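6-phospho-alpha-glucosidase (Merdibacter massiliensis, PDB 6VC6) probably hydrolyses 6-phospho-alpha-glucosides, such as phosphorylated disaccharides, with the help of NAD and a manganese ion, as in other family 4 glycosyl hydrolases. Local coordinates at residues Lys2-Thr16 against Phe30-Arg44. Numbering follows the deposited sequence.
Sequences KKYNVCIVGGGSTYT and FPMEKLVLFDIDAER. With NAD (nicotinamide-adenine-dinucleotide), chain G.
V6 N and I8 N donate to K34 O and V36 O in a parallel strand pair, 4-9 beside 34-38, with axes 4.7 Å apart and 14° between directions. V6 sits beside L35 and I8 beside L37. A beta bulge shifts the register between Y4 and N5. At the C-terminal end of strand 34-38, F38 O accepts from both G10 N and G11 N, which reach it from opposite faces of its carbonyl plane. A side chain on G11 would run into L37 CB, and one on G12 into D39 OD2 and NAD O3B.

On the face carrying V6 and I8, the M32 chain bends at chi3 (69°) and brings CE to 3.7 Å from V6 CB. V6 CG2 meets the F30 ring at its edge. I8 and L37 lie side by side, CD1 to CD2 3.7 Å. On the other face, C7 SG packs against F38 CB.

D39 reads the adenosine ribose of NAD, as acidic residues do at the end of the second strand in Rossmann folds. D39 OD1 accepts from NAD O2B at 2.5 Å and D39 OD2 from NAD O3B at 2.8 Å. G12 N also donates to OD2, on its anti side, and D41 N holds OD1 in an Asx turn. With an alanine in place of D39, both ribose hydroxyls, G12 N and D41 N would probably lose their acceptor. R44 is extended as far as NE and turns there (chi4 85°), which sets NH2 2.9 Å from NAD O1A. S13 OG bonds NAD O2N at 2.6 Å.

Helix 16-25 completes this beta-alpha-beta unit, and its L20 and F23 pack on L35. Strand 80-83 pairs with the far edge of 4-9. Helix 318-331 lies against F30, and E292 of helix 291-305 forms a salt bridge with R44.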
ATOM      1  N   LYS A   2      29.954  -3.854   4.393  1.00 60.03           N
ATOM      2  CA  LYS A   2      29.180  -3.494   3.212  1.00 61.08           C
ATOM      3  C   LYS A   2      28.098  -2.473   3.548  1.00 58.92           C
ATOM      4  O   LYS A   2      27.401  -2.602   4.554  1.00 62.01           O
ATOM      5  CB  LYS A   2      28.551  -4.740   2.581  1.00 61.99           C
ATOM      6  CG  LYS A   2      28.236  -4.597   1.101  1.00 63.52           C
ATOM      7  CD  LYS A   2      26.742  -4.477   0.854  1.00 64.27           C
ATOM      8  CE  LYS A   2      26.415  -4.608  -0.626  1.00 65.17           C
ATOM      9  NZ  LYS A   2      26.943  -3.459  -1.414  1.00 70.17           N
ATOM     10  N   LYS A   3      27.973  -1.426   2.737  1.00 56.38           N
ATOM     11  CA  LYS A   3      26.928  -0.427   2.896  1.00 54.24           C
ATOM     12  C   LYS A   3      26.170  -0.291   1.582  1.00 56.30           C
ATOM     13  O   LYS A   3      26.672  -0.644   0.513  1.00 56.69           O
ATOM     14  CB  LYS A   3      27.509   0.919   3.346  1.00 54.66           C
ATOM     15  CG  LYS A   3      28.190   0.844   4.706  1.00 58.12           C
ATOM     16  CD  LYS A   3      28.789   2.175   5.126  1.00 63.74           C
ATOM     17  CE  LYS A   3      29.376   2.090   6.528  1.00 72.73           C
ATOM     18  NZ  LYS A   3      29.297   0.710   7.091  1.00 73.00           N
ATOM     19  N   TYR A   4      24.945   0.225   1.672  1.00 50.14           N
ATOM     20  CA  TYR A   4      23.994   0.154   0.575  1.00 54.17           C
ATOM     21  C   TYR A   4      23.624   1.542   0.065  1.00 48.34           C
ATOM     22  O   TYR A   4      23.595   2.517   0.820  1.00 48.68           O
ATOM     23  CB  TYR A   4      22.724  -0.590   1.006  1.00 46.88           C
ATOM     24  CG  TYR A   4      22.982  -2.020   1.418  1.00 49.18           C
ATOM     25  CD1 TYR A   4      22.967  -3.044   0.482  1.00 50.26           C
ATOM     26  CD2 TYR A   4      23.251  -2.345   2.742  1.00 48.50           C
ATOM     27  CE1 TYR A   4      23.205  -4.354   0.852  1.00 55.13           C
ATOM     28  CE2 TYR A   4      23.492  -3.652   3.122  1.00 53.46           C
ATOM     29  CZ  TYR A   4      23.467  -4.652   2.173  1.00 51.67           C
ATOM     30  OH  TYR A   4      23.705  -5.955   2.544  1.00 50.64           O
ATOM     31  N   ASN A   5      23.338   1.610  -1.234  1.00 43.90           N
ATOM     32  CA  ASN A   5      22.839   2.815  -1.881  1.00 46.33           C
ATOM     33  C   ASN A   5      21.333   2.690  -2.066  1.00 45.10           C
ATOM     34  O   ASN A   5      20.852   1.694  -2.615  1.00 42.03           O
ATOM     35  CB  ASN A   5      23.522   3.036  -3.232  1.00 49.18           C
ATOM     36  CG  ASN A   5      25.012   3.282  -3.101  1.00 53.62           C
ATOM     37  OD1 ASN A   5      25.499   3.671  -2.040  1.00 49.23           O
ATOM     38  ND2 ASN A   5      25.745   3.054  -4.185  1.00 51.03           N
ATOM     39  N   VAL A   6      20.594   3.699  -1.608  1.00 48.29           N
ATOM     40  CA  VAL A   6      19.137   3.670  -1.598  1.00 47.27           C
ATOM     41  C   VAL A   6      18.612   4.908  -2.310  1.00 48.33           C
ATOM     42  O   VAL A   6      19.173   6.000  -2.170  1.00 46.36           O
ATOM     43  CB  VAL A   6      18.585   3.594  -0.158  1.00 45.78           C
ATOM     44  CG1 VAL A   6      17.062   3.577  -0.157  1.00 42.48           C
ATOM     45  CG2 VAL A   6      19.134   2.371   0.560  1.00 48.85           C
ATOM     46  N   CYS A   7      17.540   4.735  -3.081  1.00 43.82           N
ATOM     47  CA  CYS A   7      16.842   5.847  -3.711  1.00 45.27           C
ATOM     48  C   CYS A   7      15.359   5.750  -3.389  1.00 42.76           C
ATOM     49  O   CYS A   7      14.755   4.683  -3.546  1.00 41.75           O
ATOM     50  CB  CYS A   7      17.050   5.859  -5.229  1.00 43.56           C
ATOM     51  SG  CYS A   7      15.922   6.968  -6.112  1.00 44.70           S
ATOM     52  N   ILE A   8      14.780   6.857  -2.937  1.00 42.89           N
ATOM     53  CA  ILE A   8      13.352   6.942  -2.658  1.00 39.80           C
ATOM     54  C   ILE A   8      12.680   7.626  -3.839  1.00 40.21           C
ATOM     55  O   ILE A   8      12.975   8.789  -4.144  1.00 40.41           O
ATOM     56  CB  ILE A   8      13.073   7.701  -1.351  1.00 40.80           C
ATOM     57  CG1 ILE A   8      13.556   6.894  -0.146  1.00 37.65           C
ATOM     58  CG2 ILE A   8      11.588   8.013  -1.224  1.00 37.51           C
ATOM     59  CD1 ILE A   8      13.401   7.620   1.174  1.00 38.41           C
ATOM     60  N   VAL A   9      11.785   6.908  -4.510  1.00 40.75           N
ATOM     61  CA  VAL A   9      10.987   7.478  -5.590  1.00 34.41           C
ATOM     62  C   VAL A   9       9.734   8.086  -4.978  1.00 40.20           C
ATOM     63  O   VAL A   9       8.926   7.380  -4.362  1.00 40.16           O
ATOM     64  CB  VAL A   9      10.634   6.422  -6.646  1.00 38.32           C
ATOM     65  CG1 VAL A   9       9.636   6.992  -7.640  1.00 37.62           C
ATOM     66  CG2 VAL A   9      11.890   5.950  -7.361  1.00 42.75           C
ATOM     67  N   GLY A  10       9.569   9.392  -5.149  1.00 43.56           N
ATOM     68  CA  GLY A  10       8.516  10.114  -4.464  1.00 39.62           C
ATOM     69  C   GLY A  10       9.058  10.810  -3.234  1.00 43.08           C
ATOM     70  O   GLY A  10       8.485  10.708  -2.145  1.00 37.25           O
ATOM     71  N   GLY A  11      10.178  11.518  -3.401  1.00 43.38           N
ATOM     72  CA  GLY A  11      10.814  12.194  -2.285  1.00 42.60           C
ATOM     73  C   GLY A  11       9.981  13.302  -1.677  1.00 45.79           C
ATOM     74  O   GLY A  11      10.219  13.684  -0.526  1.00 50.65           O
ATOM     75  N   GLY A  12       9.014  13.831  -2.423  1.00 42.08           N
ATOM     76  CA  GLY A  12       8.114  14.840  -1.910  1.00 45.47           C
ATOM     77  C   GLY A  12       6.923  14.314  -1.146  1.00 44.31           C
ATOM     78  O   GLY A  12       6.029  15.089  -0.798  1.00 42.05           O
ATOM     79  N   SER A  13       6.882  13.013  -0.873  1.00 40.94           N
ATOM     80  CA  SER A  13       5.751  12.428  -0.167  1.00 39.72           C
ATOM     81  C   SER A  13       5.749  12.844   1.298  1.00 42.01           C
ATOM     82  O   SER A  13       6.793  13.139   1.888  1.00 39.16           O
ATOM     83  CB  SER A  13       5.787  10.905  -0.275  1.00 44.52           C
ATOM     84  OG  SER A  13       5.097  10.302   0.808  1.00 48.80           O
ATOM     85  N   THR A  14       4.551  12.863   1.888  1.00 38.57           N
ATOM     86  CA  THR A  14       4.418  13.183   3.304  1.00 40.72           C
ATOM     87  C   THR A  14       5.060  12.129   4.198  1.00 46.38           C
ATOM     88  O   THR A  14       5.343  12.414   5.366  1.00 43.47           O
ATOM     89  CB  THR A  14       2.943  13.341   3.676  1.00 43.07           C
ATOM     90  OG1 THR A  14       2.272  12.083   3.528  1.00 42.67           O
ATOM     91  CG2 THR A  14       2.276  14.375   2.781  1.00 43.48           C
ATOM     92  N   TYR A  15       5.292  10.923   3.680  1.00 42.84           N
ATOM     93  CA  TYR A  15       5.935   9.859   4.438  1.00 45.39           C
ATOM     94  C   TYR A  15       7.456   9.928   4.396  1.00 45.21           C
ATOM     95  O   TYR A  15       8.111   9.247   5.193  1.00 44.43           O
ATOM     96  CB  TYR A  15       5.487   8.488   3.919  1.00 44.14           C
ATOM     97  CG  TYR A  15       4.013   8.197   4.100  1.00 43.02           C
ATOM     98  CD1 TYR A  15       3.518   7.754   5.320  1.00 40.06           C
ATOM     99  CD2 TYR A  15       3.121   8.353   3.048  1.00 41.74           C
ATOM    100  CE1 TYR A  15       2.173   7.481   5.488  1.00 43.18           C
ATOM    101  CE2 TYR A  15       1.774   8.082   3.206  1.00 43.47           C
ATOM    102  CZ  TYR A  15       1.307   7.647   4.428  1.00 44.04           C
ATOM    103  OH  TYR A  15      -0.033   7.377   4.589  1.00 39.55           O
ATOM    104  N   THR A  16       8.029  10.723   3.491  1.00 43.05           N
ATOM    105  CA  THR A  16       9.483  10.760   3.355  1.00 43.50           C
ATOM    106  C   THR A  16      10.200  11.248   4.612  1.00 42.73           C
ATOM    107  O   THR A  16      11.219  10.635   4.975  1.00 44.22           O
ATOM    108  CB  THR A  16       9.871  11.609   2.136  1.00 41.22           C
ATOM    109  OG1 THR A  16       9.272  11.057   0.958  1.00 42.07           O
ATOM    110  CG2 THR A  16      11.383  11.635   1.960  1.00 43.49           C
ATOM    111  N   PHE A  30      20.690  -1.159   9.325  1.00 61.29           N
ATOM    112  CA  PHE A  30      20.656  -0.993   7.872  1.00 52.46           C
ATOM    113  C   PHE A  30      21.705   0.034   7.476  1.00 54.70           C
ATOM    114  O   PHE A  30      21.407   1.224   7.311  1.00 55.39           O
ATOM    115  CB  PHE A  30      19.259  -0.571   7.408  1.00 52.71           C
ATOM    116  CG  PHE A  30      19.075  -0.599   5.919  1.00 53.97           C
ATOM    117  CD1 PHE A  30      19.188  -1.785   5.213  1.00 49.18           C
ATOM    118  CD2 PHE A  30      18.772   0.562   5.227  1.00 56.32           C
ATOM    119  CE1 PHE A  30      19.012  -1.810   3.841  1.00 51.52           C
ATOM    120  CE2 PHE A  30      18.595   0.544   3.857  1.00 53.88           C
ATOM    121  CZ  PHE A  30      18.715  -0.644   3.163  1.00 50.69           C
ATOM    122  N   PRO A  31      22.958  -0.393   7.315  1.00 56.10           N
ATOM    123  CA  PRO A  31      24.037   0.558   7.004  1.00 53.14           C
ATOM    124  C   PRO A  31      23.927   1.060   5.571  1.00 52.09           C
ATOM    125  O   PRO A  31      23.903   0.273   4.623  1.00 54.89           O
ATOM    126  CB  PRO A  31      25.310  -0.269   7.219  1.00 56.72           C
ATOM    127  CG  PRO A  31      24.882  -1.677   6.970  1.00 59.02           C
ATOM    128  CD  PRO A  31      23.452  -1.776   7.435  1.00 55.62           C
HETATM  129  N   MSE A  32      23.860   2.378   5.421  1.00 52.29           N
HETATM  130  CA  MSE A  32      23.773   2.988   4.101  1.00 55.68           C
HETATM  131  C   MSE A  32      24.973   3.878   3.816  1.00 51.92           C
HETATM  132  O   MSE A  32      25.531   4.500   4.720  1.00 55.01           O
HETATM  133  CB  MSE A  32      22.489   3.805   3.966  1.00 52.95           C
HETATM  134  CG  MSE A  32      21.217   3.012   4.171  1.00 72.83           C
HETATM  135 SE   MSE A  32      19.753   4.172   4.710  1.00 98.05          SE
HETATM  136  CE  MSE A  32      19.521   5.149   3.043  1.00 33.39           C
ATOM    137  N   GLU A  33      25.361   3.936   2.544  1.00 53.90           N
ATOM    138  CA  GLU A  33      26.427   4.832   2.118  1.00 51.86           C
ATOM    139  C   GLU A  33      25.913   6.036   1.343  1.00 56.47           C
ATOM    140  O   GLU A  33      26.495   7.120   1.446  1.00 58.48           O
ATOM    141  CB  GLU A  33      27.442   4.073   1.256  1.00 56.45           C
ATOM    142  CG  GLU A  33      28.618   4.911   0.782  1.00 60.27           C
ATOM    143  CD  GLU A  33      29.940   4.437   1.350  1.00 75.39           C
ATOM    144  OE1 GLU A  33      29.939   3.455   2.121  1.00 81.54           O
ATOM    145  OE2 GLU A  33      30.980   5.047   1.025  1.00 84.44           O
ATOM    146  N   LYS A  34      24.803   5.900   0.621  1.00 52.79           N
ATOM    147  CA  LYS A  34      24.281   6.978  -0.206  1.00 49.80           C
ATOM    148  C   LYS A  34      22.764   6.879  -0.262  1.00 53.24           C
ATOM    149  O   LYS A  34      22.210   5.782  -0.376  1.00 51.49           O
ATOM    150  CB  LYS A  34      24.873   6.917  -1.618  1.00 50.89           C
ATOM    151  CG  LYS A  34      24.440   8.041  -2.541  1.00 52.70           C
ATOM    152  CD  LYS A  34      24.892   7.767  -3.966  1.00 48.35           C
ATOM    153  CE  LYS A  34      24.469   8.880  -4.909  1.00 49.17           C
ATOM    154  NZ  LYS A  34      24.720   8.522  -6.333  1.00 54.44           N
ATOM    155  N   LEU A  35      22.099   8.030  -0.177  1.00 48.22           N
ATOM    156  CA  LEU A  35      20.647   8.115  -0.284  1.00 47.58           C
ATOM    157  C   LEU A  35      20.286   9.239  -1.241  1.00 49.29           C
ATOM    158  O   LEU A  35      20.845  10.337  -1.153  1.00 48.96           O
ATOM    159  CB  LEU A  35      19.994   8.351   1.081  1.00 47.56           C
ATOM    160  CG  LEU A  35      18.496   8.664   1.044  1.00 47.29           C
ATOM    161  CD1 LEU A  35      17.685   7.404   0.774  1.00 46.57           C
ATOM    162  CD2 LEU A  35      18.047   9.330   2.333  1.00 47.23           C
ATOM    163  N   VAL A  36      19.356   8.965  -2.154  1.00 43.80           N
ATOM    164  CA  VAL A  36      18.909   9.936  -3.146  1.00 44.48           C
ATOM    165  C   VAL A  36      17.388   9.994  -3.121  1.00 46.38           C
ATOM    166  O   VAL A  36      16.722   8.961  -3.249  1.00 44.13           O
ATOM    167  CB  VAL A  36      19.406   9.586  -4.562  1.00 44.06           C
ATOM    168  CG1 VAL A  36      18.936  10.634  -5.559  1.00 45.60           C
ATOM    169  CG2 VAL A  36      20.919   9.468  -4.585  1.00 44.34           C
ATOM    170  N   LEU A  37      16.843  11.195  -2.960  1.00 47.15           N
ATOM    171  CA  LEU A  37      15.407  11.416  -3.073  1.00 44.54           C
ATOM    172  C   LEU A  37      15.091  11.852  -4.498  1.00 45.36           C
ATOM    173  O   LEU A  37      15.626  12.857  -4.978  1.00 44.26           O
ATOM    174  CB  LEU A  37      14.933  12.473  -2.076  1.00 45.67           C
ATOM    175  CG  LEU A  37      15.189  12.240  -0.586  1.00 42.64           C
ATOM    176  CD1 LEU A  37      14.553  13.353   0.234  1.00 47.60           C
ATOM    177  CD2 LEU A  37      14.662  10.883  -0.150  1.00 43.73           C
ATOM    178  N   PHE A  38      14.230  11.100  -5.176  1.00 43.53           N
ATOM    179  CA  PHE A  38      13.789  11.448  -6.518  1.00 42.57           C
ATOM    180  C   PHE A  38      12.310  11.807  -6.506  1.00 42.70           C
ATOM    181  O   PHE A  38      11.523  11.220  -5.756  1.00 42.22           O
ATOM    182  CB  PHE A  38      14.033  10.307  -7.509  1.00 42.97           C
ATOM    183  CG  PHE A  38      13.559  10.611  -8.904  1.00 42.68           C
ATOM    184  CD1 PHE A  38      14.333  11.372  -9.763  1.00 44.46           C
ATOM    185  CD2 PHE A  38      12.330  10.149  -9.350  1.00 44.68           C
ATOM    186  CE1 PHE A  38      13.898  11.660 -11.043  1.00 44.46           C
ATOM    187  CE2 PHE A  38      11.889  10.435 -10.629  1.00 47.18           C
ATOM    188  CZ  PHE A  38      12.674  11.191 -11.476  1.00 48.25           C
ATOM    189  N   ASP A  39      11.944  12.772  -7.344  1.00 45.02           N
ATOM    190  CA  ASP A  39      10.559  13.193  -7.494  1.00 46.42           C
ATOM    191  C   ASP A  39      10.440  13.981  -8.788  1.00 43.37           C
ATOM    192  O   ASP A  39      11.424  14.525  -9.296  1.00 46.62           O
ATOM    193  CB  ASP A  39      10.092  14.036  -6.301  1.00 39.79           C
ATOM    194  CG  ASP A  39       8.583  14.031  -6.138  1.00 44.53           C
ATOM    195  OD1 ASP A  39       7.873  14.315  -7.125  1.00 36.82           O
ATOM    196  OD2 ASP A  39       8.107  13.744  -5.019  1.00 43.51           O
ATOM    197  N   ILE A  40       9.217  14.026  -9.324  1.00 43.75           N
ATOM    198  CA  ILE A  40       8.945  14.847 -10.500  1.00 46.97           C
ATOM    199  C   ILE A  40       8.476  16.246 -10.130  1.00 46.96           C
ATOM    200  O   ILE A  40       8.328  17.096 -11.021  1.00 46.95           O
ATOM    201  CB  ILE A  40       7.901  14.183 -11.420  1.00 46.69           C
ATOM    202  CG1 ILE A  40       6.553  14.069 -10.705  1.00 43.42           C
ATOM    203  CG2 ILE A  40       8.388  12.818 -11.880  1.00 45.55           C
ATOM    204  CD1 ILE A  40       5.383  13.874 -11.643  1.00 48.94           C
ATOM    205  N   ASP A  41       8.239  16.512  -8.848  1.00 47.37           N
ATOM    206  CA  ASP A  41       7.823  17.824  -8.360  1.00 43.47           C
ATOM    207  C   ASP A  41       8.987  18.401  -7.561  1.00 44.44           C
ATOM    208  O   ASP A  41       9.186  18.052  -6.394  1.00 46.16           O
ATOM    209  CB  ASP A  41       6.557  17.713  -7.514  1.00 43.20           C
ATOM    210  CG  ASP A  41       5.851  19.044  -7.335  1.00 52.05           C
ATOM    211  OD1 ASP A  41       6.530  20.092  -7.344  1.00 44.43           O
ATOM    212  OD2 ASP A  41       4.610  19.041  -7.185  1.00 45.74           O
ATOM    213  N   ALA A  42       9.754  19.292  -8.197  1.00 43.23           N
ATOM    214  CA  ALA A  42      10.945  19.838  -7.553  1.00 44.67           C
ATOM    215  C   ALA A  42      10.586  20.701  -6.349  1.00 48.92           C
ATOM    216  O   ALA A  42      11.265  20.646  -5.317  1.00 48.47           O
ATOM    217  CB  ALA A  42      11.763  20.642  -8.563  1.00 49.05           C
ATOM    218  N   GLU A  43       9.523  21.502  -6.458  1.00 44.10           N
ATOM    219  CA  GLU A  43       9.183  22.417  -5.374  1.00 44.53           C
ATOM    220  C   GLU A  43       8.599  21.684  -4.173  1.00 51.52           C
ATOM    221  O   GLU A  43       8.833  22.093  -3.029  1.00 48.55           O
ATOM    222  CB  GLU A  43       8.207  23.481  -5.873  1.00 53.97           C
ATOM    223  CG  GLU A  43       8.884  24.712  -6.453  1.00 64.05           C
ATOM    224  CD  GLU A  43       9.273  25.729  -5.396  1.00 82.93           C
ATOM    225  OE1 GLU A  43       9.121  26.945  -5.643  1.00 79.49           O
ATOM    226  OE2 GLU A  43       9.733  25.310  -4.316  1.00 83.42           O
ATOM    227  N   ARG A  44       7.839  20.612  -4.404  1.00 43.93           N
ATOM    228  CA  ARG A  44       7.288  19.850  -3.288  1.00 46.23           C
ATOM    229  C   ARG A  44       8.370  19.070  -2.552  1.00 43.88           C
ATOM    230  O   ARG A  44       8.277  18.880  -1.333  1.00 46.94           O
ATOM    231  CB  ARG A  44       6.196  18.904  -3.789  1.00 45.53           C
ATOM    232  CG  ARG A  44       5.496  18.117  -2.693  1.00 41.66           C
ATOM    233  CD  ARG A  44       4.434  17.195  -3.266  1.00 42.48           C
ATOM    234  NE  ARG A  44       3.790  16.393  -2.229  1.00 41.25           N
ATOM    235  CZ  ARG A  44       2.758  16.807  -1.500  1.00 41.90           C
ATOM    236  NH1 ARG A  44       2.251  18.017  -1.691  1.00 41.26           N
ATOM    237  NH2 ARG A  44       2.235  16.011  -0.577  1.00 41.75           N
TER
HETATM  238  PA  NAD G 503       1.825  12.429  -1.527  1.00 40.71           P
HETATM  239  O1A NAD G 503       2.080  13.175  -0.240  1.00 40.30           O
HETATM  240  O2A NAD G 503       1.058  13.093  -2.644  1.00 43.12           O
HETATM  241  O5B NAD G 503       3.236  11.934  -2.117  1.00 43.04           O
HETATM  242  C5B NAD G 503       3.343  11.499  -3.468  1.00 41.79           C
HETATM  243  C4B NAD G 503       4.656  11.989  -4.056  1.00 40.45           C
HETATM  244  O4B NAD G 503       4.983  11.227  -5.219  1.00 41.15           O
HETATM  245  C3B NAD G 503       4.540  13.444  -4.481  1.00 40.41           C
HETATM  246  O3B NAD G 503       5.620  14.193  -3.920  1.00 40.36           O
HETATM  247  C2B NAD G 503       4.665  13.428  -5.989  1.00 39.24           C
HETATM  248  O2B NAD G 503       5.436  14.542  -6.444  1.00 43.08           O
HETATM  249  C1B NAD G 503       5.378  12.116  -6.264  1.00 38.24           C
HETATM  250  N9A NAD G 503       5.036  11.570  -7.600  1.00 37.31           N
HETATM  251  C8A NAD G 503       3.818  11.532  -8.173  1.00 43.58           C
HETATM  252  N7A NAD G 503       3.879  10.969  -9.409  1.00 42.42           N
HETATM  253  C5A NAD G 503       5.164  10.641  -9.640  1.00 39.88           C
HETATM  254  C6A NAD G 503       5.932  10.015 -10.743  1.00 40.55           C
HETATM  255  N6A NAD G 503       5.320   9.612 -11.883  1.00 40.85           N
HETATM  256  N1A NAD G 503       7.264   9.859 -10.574  1.00 42.71           N
HETATM  257  C2A NAD G 503       7.888  10.253  -9.447  1.00 42.51           C
HETATM  258  N3A NAD G 503       7.256  10.828  -8.410  1.00 43.05           N
HETATM  259  C4A NAD G 503       5.921  11.046  -8.447  1.00 38.87           C
HETATM  260  O3  NAD G 503       1.111  11.025  -1.192  1.00 40.65           O
HETATM  261  PN  NAD G 503       1.225  10.314   0.245  1.00 40.40           P
HETATM  262  O1N NAD G 503      -0.077  10.522   0.983  1.00 36.68           O
HETATM  263  O2N NAD G 503       2.540  10.679   0.892  1.00 35.23           O
HETATM  264  O5D NAD G 503       1.298   8.777  -0.219  1.00 37.98           O
HETATM  265  C5D NAD G 503       2.521   8.233  -0.707  1.00 37.33           C
HETATM  266  C4D NAD G 503       2.221   6.898  -1.370  1.00 40.68           C
HETATM  267  O4D NAD G 503       2.414   5.833  -0.436  1.00 39.64           O
HETATM  268  C3D NAD G 503       0.768   6.840  -1.820  1.00 39.39           C
HETATM  269  O3D NAD G 503       0.714   6.339  -3.157  1.00 39.87           O
HETATM  270  C2D NAD G 503       0.123   5.829  -0.900  1.00 36.49           C
HETATM  271  O2D NAD G 503      -0.900   5.094  -1.574  1.00 38.34           O
HETATM  272  C1D NAD G 503       1.301   4.945  -0.540  1.00 39.43           C
HETATM  273  N1N NAD G 503       1.078   4.183   0.687  1.00 38.32           N
HETATM  274  C2N NAD G 503       0.980   2.859   0.564  1.00 39.57           C
HETATM  275  C3N NAD G 503       0.770   2.052   1.667  1.00 42.64           C
HETATM  276  C7N NAD G 503       0.664   0.569   1.470  1.00 41.80           C
HETATM  277  O7N NAD G 503       0.246  -0.129   2.378  1.00 39.00           O
HETATM  278  N7N NAD G 503       1.023   0.057   0.293  1.00 37.90           N
HETATM  279  C4N NAD G 503       0.673   2.633   2.924  1.00 42.72           C
HETATM  280  C5N NAD G 503       0.773   4.017   3.028  1.00 41.64           C
HETATM  281  C6N NAD G 503       0.986   4.780   1.882  1.00 38.14           C